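Local coordinates for protein Myo-inositol phosphohydrolase (Mitsuokella multacida, PDB 4WU3) that probably removes phosphate groups from inositol phosphates such as phytate, as a phosphatase of the protein-tyrosine-phosphatase-like phytase family, at residues V254-D268 with Y301-P315. The protein carries 2 engineered substitutions. Sequence-based numbering, arbitrary orientation.
Sequences VMHDILKNAKDVSFD and YQFVQHFYDYVKENP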
ATOM      1  N   VAL A 254      10.139  -7.706  17.134  1.00  6.98           N
ATOM      2  CA  VAL A 254       8.914  -7.328  17.844  1.00  6.75           C
ATOM      3  C   VAL A 254       7.986  -8.528  18.046  1.00  6.60           C
ATOM      4  O   VAL A 254       7.456  -8.714  19.137  1.00  6.59           O
ATOM      5  CB  VAL A 254       8.162  -6.207  17.103  1.00  6.90           C
ATOM      6  CG1 VAL A 254       6.733  -6.071  17.608  1.00  6.75           C
ATOM      7  CG2 VAL A 254       8.904  -4.892  17.275  1.00  7.04           C
ATOM      8  N   MET A 255       7.792  -9.345  17.015  1.00  6.25           N
ATOM      9  CA  MET A 255       7.022 -10.588  17.172  1.00  6.81           C
ATOM     10  C   MET A 255       7.615 -11.512  18.246  1.00  6.83           C
ATOM     11  O   MET A 255       6.897 -12.063  19.079  1.00  6.58           O
ATOM     12  CB  MET A 255       6.940 -11.348  15.845  1.00  7.18           C
ATOM     13  CG  MET A 255       6.068 -10.677  14.797  1.00  8.08           C
ATOM     14  SD  MET A 255       6.292 -11.408  13.160  1.00  8.87           S
ATOM     15  CE  MET A 255       5.651 -13.067  13.429  1.00  8.47           C
ATOM     16  N   HIS A 256       8.928 -11.686  18.215  1.00  7.07           N
ATOM     17  CA  HIS A 256       9.623 -12.519  19.194  1.00  7.12           C
ATOM     18  C   HIS A 256       9.366 -12.010  20.616  1.00  7.25           C
ATOM     19  O   HIS A 256       8.971 -12.774  21.499  1.00  6.17           O
ATOM     20  CB  HIS A 256      11.128 -12.521  18.883  1.00  7.32           C
ATOM     21  CG  HIS A 256      11.908 -13.575  19.610  1.00  7.07           C
ATOM     22  ND1 HIS A 256      12.189 -14.809  19.062  1.00  7.73           N
ATOM     23  CD2 HIS A 256      12.480 -13.571  20.835  1.00  7.24           C
ATOM     24  CE1 HIS A 256      12.891 -15.524  19.924  1.00  7.43           C
ATOM     25  NE2 HIS A 256      13.088 -14.790  21.004  1.00  7.42           N
ATOM     26  N   ASP A 257       9.587 -10.713  20.819  1.00  7.54           N
ATOM     27  CA  ASP A 257       9.395 -10.075  22.120  1.00  7.87           C
ATOM     28  C   ASP A 257       7.958 -10.333  22.587  1.00  8.55           C
ATOM     29  O   ASP A 257       7.717 -10.692  23.737  1.00  7.90           O
ATOM     30  CB  ASP A 257       9.672  -8.578  21.990  1.00  8.39           C
ATOM     31  CG  ASP A 257       9.901  -7.887  23.325  1.00  9.85           C
ATOM     32  OD1 ASP A 257       9.460  -8.403  24.372  1.00 12.17           O
ATOM     33  OD2 ASP A 257      10.510  -6.797  23.327  1.00  9.96           O
ATOM     34  N   ILE A 258       7.004 -10.178  21.673  1.00  8.36           N
ATOM     35  CA  ILE A 258       5.596 -10.402  21.980  1.00  9.22           C
ATOM     36  C   ILE A 258       5.309 -11.852  22.400  1.00  9.82           C
ATOM     37  O   ILE A 258       4.578 -12.105  23.361  1.00 11.21           O
ATOM     38  CB  ILE A 258       4.726 -10.048  20.758  1.00  9.46           C
ATOM     39  CG1 ILE A 258       4.578  -8.523  20.636  1.00  9.22           C
ATOM     40  CG2 ILE A 258       3.377 -10.738  20.849  1.00  9.91           C
ATOM     41  CD1 ILE A 258       4.140  -8.065  19.261  1.00  8.94           C
ATOM     42  N   LEU A 259       5.878 -12.803  21.670  1.00 10.21           N
ATOM     43  CA  LEU A 259       5.718 -14.225  21.996  1.00 10.46           C
ATOM     44  C   LEU A 259       6.272 -14.572  23.383  1.00 11.11           C
ATOM     45  O   LEU A 259       5.759 -15.465  24.057  1.00 12.47           O
ATOM     46  CB  LEU A 259       6.405 -15.090  20.945  1.00 10.00           C
ATOM     47  CG  LEU A 259       5.651 -15.258  19.628  1.00  9.79           C
ATOM     48  CD1 LEU A 259       6.565 -15.799  18.542  1.00  8.52           C
ATOM     49  CD2 LEU A 259       4.440 -16.165  19.831  1.00 10.22           C
ATOM     50  N   LYS A 260       7.315 -13.869  23.805  1.00 11.08           N
ATOM     51  CA  LYS A 260       7.901 -14.106  25.116  1.00 12.27           C
ATOM     52  C   LYS A 260       7.238 -13.285  26.226  1.00 11.45           C
ATOM     53  O   LYS A 260       7.209 -13.709  27.364  1.00 11.09           O
ATOM     54  CB  LYS A 260       9.392 -13.769  25.104  1.00 13.04           C
ATOM     55  CG  LYS A 260      10.224 -14.586  24.147  1.00 13.98           C
ATOM     56  CD  LYS A 260      10.303 -16.028  24.587  1.00 15.90           C
ATOM     57  CE  LYS A 260      11.256 -16.784  23.680  1.00 18.42           C
ATOM     58  NZ  LYS A 260      11.507 -18.176  24.148  1.00 21.55           N
ATOM     59  N   ASN A 261       6.711 -12.112  25.904  1.00 11.69           N
ATOM     60  CA  ASN A 261       6.418 -11.146  26.942  1.00 12.60           C
ATOM     61  C   ASN A 261       5.075 -10.442  26.857  1.00 14.91           C
ATOM     62  O   ASN A 261       4.790  -9.578  27.680  1.00 14.51           O
ATOM     63  CB  ASN A 261       7.515 -10.087  26.951  1.00 13.32           C
ATOM     64  CG  ASN A 261       8.884 -10.668  27.238  1.00 13.61           C
ATOM     65  OD1 ASN A 261       9.067 -11.391  28.215  1.00 14.13           O
ATOM     66  ND2 ASN A 261       9.859 -10.344  26.392  1.00 13.72           N
ATOM     67  N   ALA A 262       4.248 -10.778  25.876  1.00 15.88           N
ATOM     68  CA  ALA A 262       3.013 -10.025  25.704  1.00 17.44           C
ATOM     69  C   ALA A 262       2.211  -9.992  27.000  1.00 18.86           C
ATOM     70  O   ALA A 262       1.534  -9.005  27.273  1.00 18.85           O
ATOM     71  CB  ALA A 262       2.173 -10.597  24.574  1.00 16.92           C
ATOM     72  N   LYS A 263       2.302 -11.057  27.798  1.00 19.67           N
ATOM     73  CA  LYS A 263       1.498 -11.189  29.017  1.00 23.14           C
ATOM     74  C   LYS A 263       1.827 -10.139  30.062  1.00 21.27           C
ATOM     75  O   LYS A 263       0.967  -9.734  30.837  1.00 18.88           O
ATOM     76  CB  LYS A 263       1.719 -12.556  29.670  1.00 30.54           C
ATOM     77  CG  LYS A 263       1.040 -13.717  28.975  1.00 38.49           C
ATOM     78  CD  LYS A 263       1.437 -15.041  29.614  1.00 48.52           C
ATOM     79  CE  LYS A 263       0.970 -16.220  28.773  1.00 56.12           C
ATOM     80  NZ  LYS A 263       1.210 -17.531  29.436  1.00 57.30           N
ATOM     81  N   ASP A 264       3.085  -9.723  30.088  1.00 20.29           N
ATOM     82  CA  ASP A 264       3.593  -8.890  31.162  1.00 20.71           C
ATOM     83  C   ASP A 264       3.958  -7.495  30.703  1.00 17.16           C
ATOM     84  O   ASP A 264       4.139  -6.610  31.528  1.00 16.39           O
ATOM     85  CB  ASP A 264       4.824  -9.551  31.770  1.00 23.38           C
ATOM     86  CG  ASP A 264       4.531 -10.944  32.277  1.00 27.44           C
ATOM     87  OD1 ASP A 264       3.481 -11.131  32.928  1.00 31.37           O
ATOM     88  OD2 ASP A 264       5.342 -11.852  32.015  1.00 29.98           O
ATOM     89  N   VAL A 265       4.068  -7.301  29.390  1.00 15.18           N
ATOM     90  CA  VAL A 265       4.561  -6.033  28.836  1.00 13.09           C
ATOM     91  C   VAL A 265       3.605  -5.469  27.793  1.00 11.15           C
ATOM     92  O   VAL A 265       3.060  -6.200  26.967  1.00 12.43           O
ATOM     93  CB  VAL A 265       5.969  -6.225  28.218  1.00 12.18           C
ATOM     94  CG1 VAL A 265       6.507  -4.924  27.661  1.00 10.99           C
ATOM     95  CG2 VAL A 265       6.921  -6.783  29.264  1.00 12.43           C
ATOM     96  N   SER A 266       3.412  -4.159  27.816  1.00  9.94           N
ATOM     97  CA  SER A 266       2.474  -3.535  26.900  1.00  9.52           C
ATOM     98  C   SER A 266       3.013  -3.487  25.477  1.00  9.19           C
ATOM     99  O   SER A 266       4.221  -3.528  25.242  1.00  9.35           O
ATOM    100  CB  SER A 266       2.155  -2.124  27.354  1.00  9.34           C
ATOM    101  OG  SER A 266       3.275  -1.289  27.144  1.00 10.36           O
ATOM    102  N   PHE A 267       2.097  -3.393  24.528  1.00  9.45           N
ATOM    103  CA  PHE A 267       2.450  -3.275  23.125  1.00  9.62           C
ATOM    104  C   PHE A 267       3.379  -2.086  22.889  1.00  9.94           C
ATOM    105  O   PHE A 267       4.422  -2.218  22.250  1.00  8.87           O
ATOM    106  CB  PHE A 267       1.183  -3.147  22.264  1.00  9.31           C
ATOM    107  CG  PHE A 267       1.470  -2.851  20.825  1.00  8.89           C
ATOM    108  CD1 PHE A 267       1.977  -3.834  19.991  1.00  8.64           C
ATOM    109  CD2 PHE A 267       1.245  -1.594  20.311  1.00  8.43           C
ATOM    110  CE1 PHE A 267       2.259  -3.564  18.672  1.00  8.43           C
ATOM    111  CE2 PHE A 267       1.527  -1.315  18.996  1.00  8.35           C
ATOM    112  CZ  PHE A 267       2.043  -2.297  18.178  1.00  8.52           C
ATOM    113  N   ASP A 268       3.014  -0.929  23.428  1.00 10.58           N
ATOM    114  CA  ASP A 268       3.808   0.280  23.221  1.00 10.62           C
ATOM    115  C   ASP A 268       5.244   0.141  23.724  1.00 10.36           C
ATOM    116  O   ASP A 268       6.171   0.670  23.118  1.00 10.47           O
ATOM    117  CB  ASP A 268       3.137   1.469  23.910  1.00 10.92           C
ATOM    118  CG  ASP A 268       1.896   1.940  23.177  1.00 12.36           C
ATOM    119  OD1 ASP A 268       1.727   1.577  21.988  1.00 12.99           O
ATOM    120  OD2 ASP A 268       1.087   2.675  23.784  1.00 13.30           O
ATOM    121  N   TYR A 301       2.740  -1.587  10.752  1.00  8.64           N
ATOM    122  CA  TYR A 301       2.492  -1.212  12.142  1.00  9.18           C
ATOM    123  C   TYR A 301       1.224  -1.888  12.643  1.00  9.00           C
ATOM    124  O   TYR A 301       1.181  -2.435  13.736  1.00  9.39           O
ATOM    125  CB  TYR A 301       2.358   0.296  12.303  1.00  8.96           C
ATOM    126  CG  TYR A 301       2.119   0.754  13.728  1.00  9.40           C
ATOM    127  CD1 TYR A 301       2.817   0.194  14.793  1.00  9.83           C
ATOM    128  CD2 TYR A 301       1.229   1.784  14.002  1.00 10.50           C
ATOM    129  CE1 TYR A 301       2.611   0.622  16.092  1.00 10.55           C
ATOM    130  CE2 TYR A 301       1.024   2.229  15.299  1.00 10.77           C
ATOM    131  CZ  TYR A 301       1.713   1.644  16.337  1.00 10.54           C
ATOM    132  OH  TYR A 301       1.505   2.084  17.620  1.00 11.46           O
ATOM    133  N   GLN A 302       0.188  -1.836  11.831  1.00  8.45           N
ATOM    134  CA  GLN A 302      -1.064  -2.464  12.178  1.00  8.69           C
ATOM    135  C   GLN A 302      -0.877  -3.964  12.332  1.00  7.95           C
ATOM    136  O   GLN A 302      -1.527  -4.588  13.164  1.00  7.79           O
ATOM    137  CB  GLN A 302      -2.112  -2.154  11.110  1.00  9.22           C
ATOM    138  CG  GLN A 302      -2.554  -0.703  11.131  1.00  9.71           C
ATOM    139  CD  GLN A 302      -3.585  -0.373  10.073  1.00 10.90           C
ATOM    140  OE1 GLN A 302      -3.637  -0.987   9.016  1.00 13.48           O
ATOM    141  NE2 GLN A 302      -4.398   0.621  10.355  1.00 14.02           N
ATOM    142  N   PHE A 303       0.003  -4.555  11.531  1.00  7.37           N
ATOM    143  CA  PHE A 303       0.209  -5.980  11.648  1.00  6.70           C
ATOM    144  C   PHE A 303       0.729  -6.355  13.021  1.00  6.30           C
ATOM    145  O   PHE A 303       0.278  -7.338  13.588  1.00  6.37           O
ATOM    146  CB  PHE A 303       1.180  -6.549  10.607  1.00  6.43           C
ATOM    147  CG  PHE A 303       1.700  -7.900  10.990  1.00  5.80           C
ATOM    148  CD1 PHE A 303       0.837  -8.978  11.093  1.00  5.95           C
ATOM    149  CD2 PHE A 303       3.033  -8.087  11.298  1.00  5.85           C
ATOM    150  CE1 PHE A 303       1.304 -10.226  11.477  1.00  5.74           C
ATOM    151  CE2 PHE A 303       3.509  -9.328  11.677  1.00  5.55           C
ATOM    152  CZ  PHE A 303       2.643 -10.398  11.770  1.00  5.37           C
ATOM    153  N   VAL A 304       1.702  -5.616  13.547  1.00  6.46           N
ATOM    154  CA  VAL A 304       2.264  -5.999  14.844  1.00  7.37           C
ATOM    155  C   VAL A 304       1.251  -5.772  15.966  1.00  7.56           C
ATOM    156  O   VAL A 304       1.289  -6.460  16.967  1.00  6.75           O
ATOM    157  CB  VAL A 304       3.630  -5.344  15.166  1.00  7.33           C
ATOM    158  CG1 VAL A 304       4.726  -6.063  14.412  1.00  8.12           C
ATOM    159  CG2 VAL A 304       3.636  -3.862  14.854  1.00  7.57           C
ATOM    160  N   GLN A 305       0.339  -4.815  15.784  1.00  8.76           N
ATOM    161  CA  GLN A 305      -0.766  -4.634  16.729  1.00  8.57           C
ATOM    162  C   GLN A 305      -1.643  -5.881  16.729  1.00  7.42           C
ATOM    163  O   GLN A 305      -2.034  -6.378  17.778  1.00  6.75           O
ATOM    164  CB  GLN A 305      -1.608  -3.409  16.368  1.00  9.80           C
ATOM    165  CG  GLN A 305      -0.863  -2.083  16.447  1.00 11.26           C
ATOM    166  CD  GLN A 305      -1.714  -0.903  16.021  1.00 13.18           C
ATOM    167  OE1 GLN A 305      -1.562  -0.371  14.927  1.00 14.10           O
ATOM    168  NE2 GLN A 305      -2.615  -0.484  16.895  1.00 17.16           N
ATOM    169  N   HIS A 306      -1.955  -6.390  15.550  1.00  6.95           N
ATOM    170  CA  HIS A 306      -2.833  -7.555  15.460  1.00  7.62           C
ATOM    171  C   HIS A 306      -2.152  -8.803  15.998  1.00  6.98           C
ATOM    172  O   HIS A 306      -2.795  -9.613  16.661  1.00  7.64           O
ATOM    173  CB  HIS A 306      -3.287  -7.800  14.022  1.00  7.66           C
ATOM    174  CG  HIS A 306      -4.053  -6.663  13.429  1.00  8.15           C
ATOM    175  ND1 HIS A 306      -5.066  -6.016  14.103  1.00  8.41           N
ATOM    176  CD2 HIS A 306      -3.959  -6.061  12.220  1.00  8.67           C
ATOM    177  CE1 HIS A 306      -5.556  -5.058  13.335  1.00  8.73           C
ATOM    178  NE2 HIS A 306      -4.902  -5.065  12.188  1.00  8.62           N
ATOM    179  N   PHE A 307      -0.866  -8.968  15.699  1.00  6.43           N
ATOM    180  CA  PHE A 307      -0.099 -10.087  16.251  1.00  6.41           C
ATOM    181  C   PHE A 307      -0.050 -10.019  17.781  1.00  6.94           C
ATOM    182  O   PHE A 307      -0.188 -11.049  18.452  1.00  6.75           O
ATOM    183  CB  PHE A 307       1.325 -10.113  15.681  1.00  6.31           C
ATOM    184  CG  PHE A 307       2.121 -11.328  16.085  1.00  5.54           C
ATOM    185  CD1 PHE A 307       1.953 -12.536  15.427  1.00  5.43           C
ATOM    186  CD2 PHE A 307       3.032 -11.261  17.117  1.00  5.13           C
ATOM    187  CE1 PHE A 307       2.685 -13.653  15.802  1.00  5.23           C
ATOM    188  CE2 PHE A 307       3.755 -12.375  17.496  1.00  5.11           C
ATOM    189  CZ  PHE A 307       3.587 -13.572  16.839  1.00  4.86           C
ATOM    190  N   TYR A 308       0.146  -8.821  18.337  1.00  7.07           N
ATOM    191  CA  TYR A 308       0.108  -8.646  19.801  1.00  7.96           C
ATOM    192  C   TYR A 308      -1.209  -9.147  20.396  1.00  8.26           C
ATOM    193  O   TYR A 308      -1.223  -9.947  21.353  1.00  8.33           O
ATOM    194  CB  TYR A 308       0.290  -7.178  20.173  1.00  8.33           C
ATOM    195  CG  TYR A 308       0.348  -6.910  21.659  1.00  8.93           C
ATOM    196  CD1 TYR A 308       1.543  -7.029  22.355  1.00  9.10           C
ATOM    197  CD2 TYR A 308      -0.786  -6.526  22.370  1.00  9.79           C
ATOM    198  CE1 TYR A 308       1.613  -6.774  23.709  1.00  9.30           C
ATOM    199  CE2 TYR A 308      -0.723  -6.269  23.733  1.00  9.78           C
ATOM    200  CZ  TYR A 308       0.485  -6.390  24.394  1.00 10.17           C
ATOM    201  OH  TYR A 308       0.569  -6.143  25.753  1.00 10.97           O
ATOM    202  N   ASP A 309      -2.310  -8.664  19.825  1.00  8.47           N
ATOM    203  CA  ASP A 309      -3.650  -9.091  20.225  1.00  9.17           C
ATOM    204  C   ASP A 309      -3.823 -10.607  20.115  1.00  9.06           C
ATOM    205  O   ASP A 309      -4.416 -11.216  20.990  1.00  9.62           O
ATOM    206  CB  ASP A 309      -4.721  -8.383  19.382  1.00  9.40           C
ATOM    207  CG  ASP A 309      -4.812  -6.912  19.675  1.00  9.21           C
ATOM    208  OD1 ASP A 309      -4.239  -6.487  20.680  1.00 11.50           O
ATOM    209  OD2 ASP A 309      -5.439  -6.170  18.896  1.00 10.66           O
ATOM    210  N   TYR A 310      -3.311 -11.200  19.041  1.00  8.97           N
ATOM    211  CA  TYR A 310      -3.428 -12.637  18.823  1.00  9.69           C
ATOM    212  C   TYR A 310      -2.723 -13.417  19.927  1.00 10.38           C
ATOM    213  O   TYR A 310      -3.280 -14.365  20.486  1.00 11.11           O
ATOM    214  CB  TYR A 310      -2.830 -13.035  17.476  1.00  9.38           C
ATOM    215  CG  TYR A 310      -2.530 -14.507  17.380  1.00  9.63           C
ATOM    216  CD1 TYR A 310      -3.550 -15.432  17.238  1.00  8.62           C
ATOM    217  CD2 TYR A 310      -1.218 -14.976  17.431  1.00  9.82           C
ATOM    218  CE1 TYR A 310      -3.280 -16.778  17.153  1.00  8.91           C
ATOM    219  CE2 TYR A 310      -0.942 -16.325  17.339  1.00  9.70           C
ATOM    220  CZ  TYR A 310      -1.977 -17.220  17.202  1.00  9.69           C
ATOM    221  OH  TYR A 310      -1.708 -18.569  17.133  1.00 10.50           O
ATOM    222  N   VAL A 311      -1.499 -13.020  20.247  1.00 10.33           N
ATOM    223  CA  VAL A 311      -0.761 -13.697  21.296  1.00 10.11           C
ATOM    224  C   VAL A 311      -1.453 -13.465  22.645  1.00 11.88           C
ATOM    225  O   VAL A 311      -1.573 -14.390  23.450  1.00 10.70           O
ATOM    226  CB  VAL A 311       0.714 -13.274  21.331  1.00  9.02           C
ATOM    227  CG1 VAL A 311       1.440 -13.964  22.483  1.00  8.47           C
ATOM    228  CG2 VAL A 311       1.384 -13.645  20.011  1.00  8.43           C
ATOM    229  N   LYS A 312      -1.936 -12.251  22.880  1.00 12.02           N
ATOM    230  CA  LYS A 312      -2.666 -11.969  24.113  1.00 14.53           C
ATOM    231  C   LYS A 312      -3.882 -12.870  24.292  1.00 15.46           C
ATOM    232  O   LYS A 312      -4.085 -13.450  25.359  1.00 13.89           O
ATOM    233  CB  LYS A 312      -3.107 -10.513  24.156  1.00 16.12           C
ATOM    234  CG  LYS A 312      -2.053  -9.597  24.735  1.00 17.87           C
ATOM    235  CD  LYS A 312      -1.992  -9.716  26.246  1.00 18.81           C
ATOM    236  CE  LYS A 312      -2.515  -8.456  26.909  1.00 20.29           C
ATOM    237  NZ  LYS A 312      -2.030  -8.376  28.307  1.00 23.12           N
ATOM    238  N   GLU A 313      -4.679 -12.999  23.240  1.00 16.55           N
ATOM    239  CA  GLU A 313      -5.893 -13.812  23.299  1.00 17.99           C
ATOM    240  C   GLU A 313      -5.618 -15.309  23.192  1.00 17.27           C
ATOM    241  O   GLU A 313      -6.435 -16.106  23.622  1.00 19.10           O
ATOM    242  CB  GLU A 313      -6.872 -13.397  22.194  1.00 20.56           C
ATOM    243  CG  GLU A 313      -7.508 -12.032  22.426  1.00 23.25           C
ATOM    244  CD  GLU A 313      -8.017 -11.383  21.150  1.00 25.94           C
ATOM    245  OE1 GLU A 313      -8.536 -12.103  20.262  1.00 23.71           O
ATOM    246  OE2 GLU A 313      -7.889 -10.143  21.039  1.00 24.70           O
ATOM    247  N   ASN A 314      -4.479 -15.688  22.619  1.00 14.82           N
ATOM    248  CA  ASN A 314      -4.183 -17.096  22.388  1.00 13.98           C
ATOM    249  C   ASN A 314      -2.803 -17.495  22.916  1.00 13.90           C
ATOM    250  O   ASN A 314      -1.924 -17.856  22.136  1.00 13.06           O
ATOM    251  CB  ASN A 314      -4.246 -17.417  20.898  1.00 13.80           C
ATOM    252  CG  ASN A 314      -5.588 -17.081  20.267  1.00 14.37           C
ATOM    253  OD1 ASN A 314      -6.484 -17.927  20.181  1.00 12.77           O
ATOM    254  ND2 ASN A 314      -5.720 -15.853  19.784  1.00 13.29           N
ATOM    255  N   PRO A 315      -2.614 -17.440  24.244  1.00 15.34           N
ATOM    256  CA  PRO A 315      -1.305 -17.706  24.840  1.00 16.05           C
ATOM    257  C   PRO A 315      -0.836 -19.142  24.639  1.00 15.42           C
ATOM    258  O   PRO A 315       0.334 -19.431  24.823  1.00 16.03           O
ATOM    259  CB  PRO A 315      -1.520 -17.394  26.329  1.00 17.49           C
ATOM    260  CG  PRO A 315      -2.985 -17.504  26.553  1.00 15.86           C
ATOM    261  CD  PRO A 315      -3.627 -17.100  25.259  1.00 15.82           C
TER
HETATM  262  O   HOH W   1       0.343  -6.904  29.138  1.00 16.40           O
HETATM  263  O   HOH W   2       3.278   1.525  19.446  1.00 15.10           O
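With CG anti to the backbone N in both residues (chi1 173° in Phe267, -177° in Tyr308), the Phe267 side chain is laid across the Tyr308 ring. Phe267 CB lies over the centre of that ring, 3.7 Å from its centroid, while the Phe267 ring turns its edge to the same face in an offset edge-to-face pair. Beyond, Phe267 is a knob set among Tyr301, Val304, Gln305 and Tyr308; its CZ comes within 3.4 Å of Gln305 CG. Tyr308 OH donates a 2.8 Å hydrogen bond to Val265 O, tilted out of the carbonyl plane. This bond links the turn before helix 267-276 to helix 291-313. The contact thus joins helices 247-261, 267-276 and 291-313 of a PTP-like phytase fold, and the axes of 254-261 and 301-313 run nearly parallel, 20° apart. Along this seam Ile258 fits as a second knob among Val304, Phe307, Tyr308 and Val311, its CG2 3.6 Å from Val311 CG2. Met255 CG makes a CH-pi contact over one face of Phe307, 4.0 Å from the ring centroid, and a bend at the last torsion brings CE back over the same ring; Val311 CG2 lies on the opposite face. Met255 SD makes Met-aromatic contacts, above the Phe307 face and at the Phe303 edge, 3.8 Å from Phe303 CE2. Leu259 reaches the Phe307 rim and continues onto Phe225 and Tyr229 of helix 219-230. Near the C-terminal end of helix 301-313, a water donates to Ala262 O and accepts from Lys312 NZ.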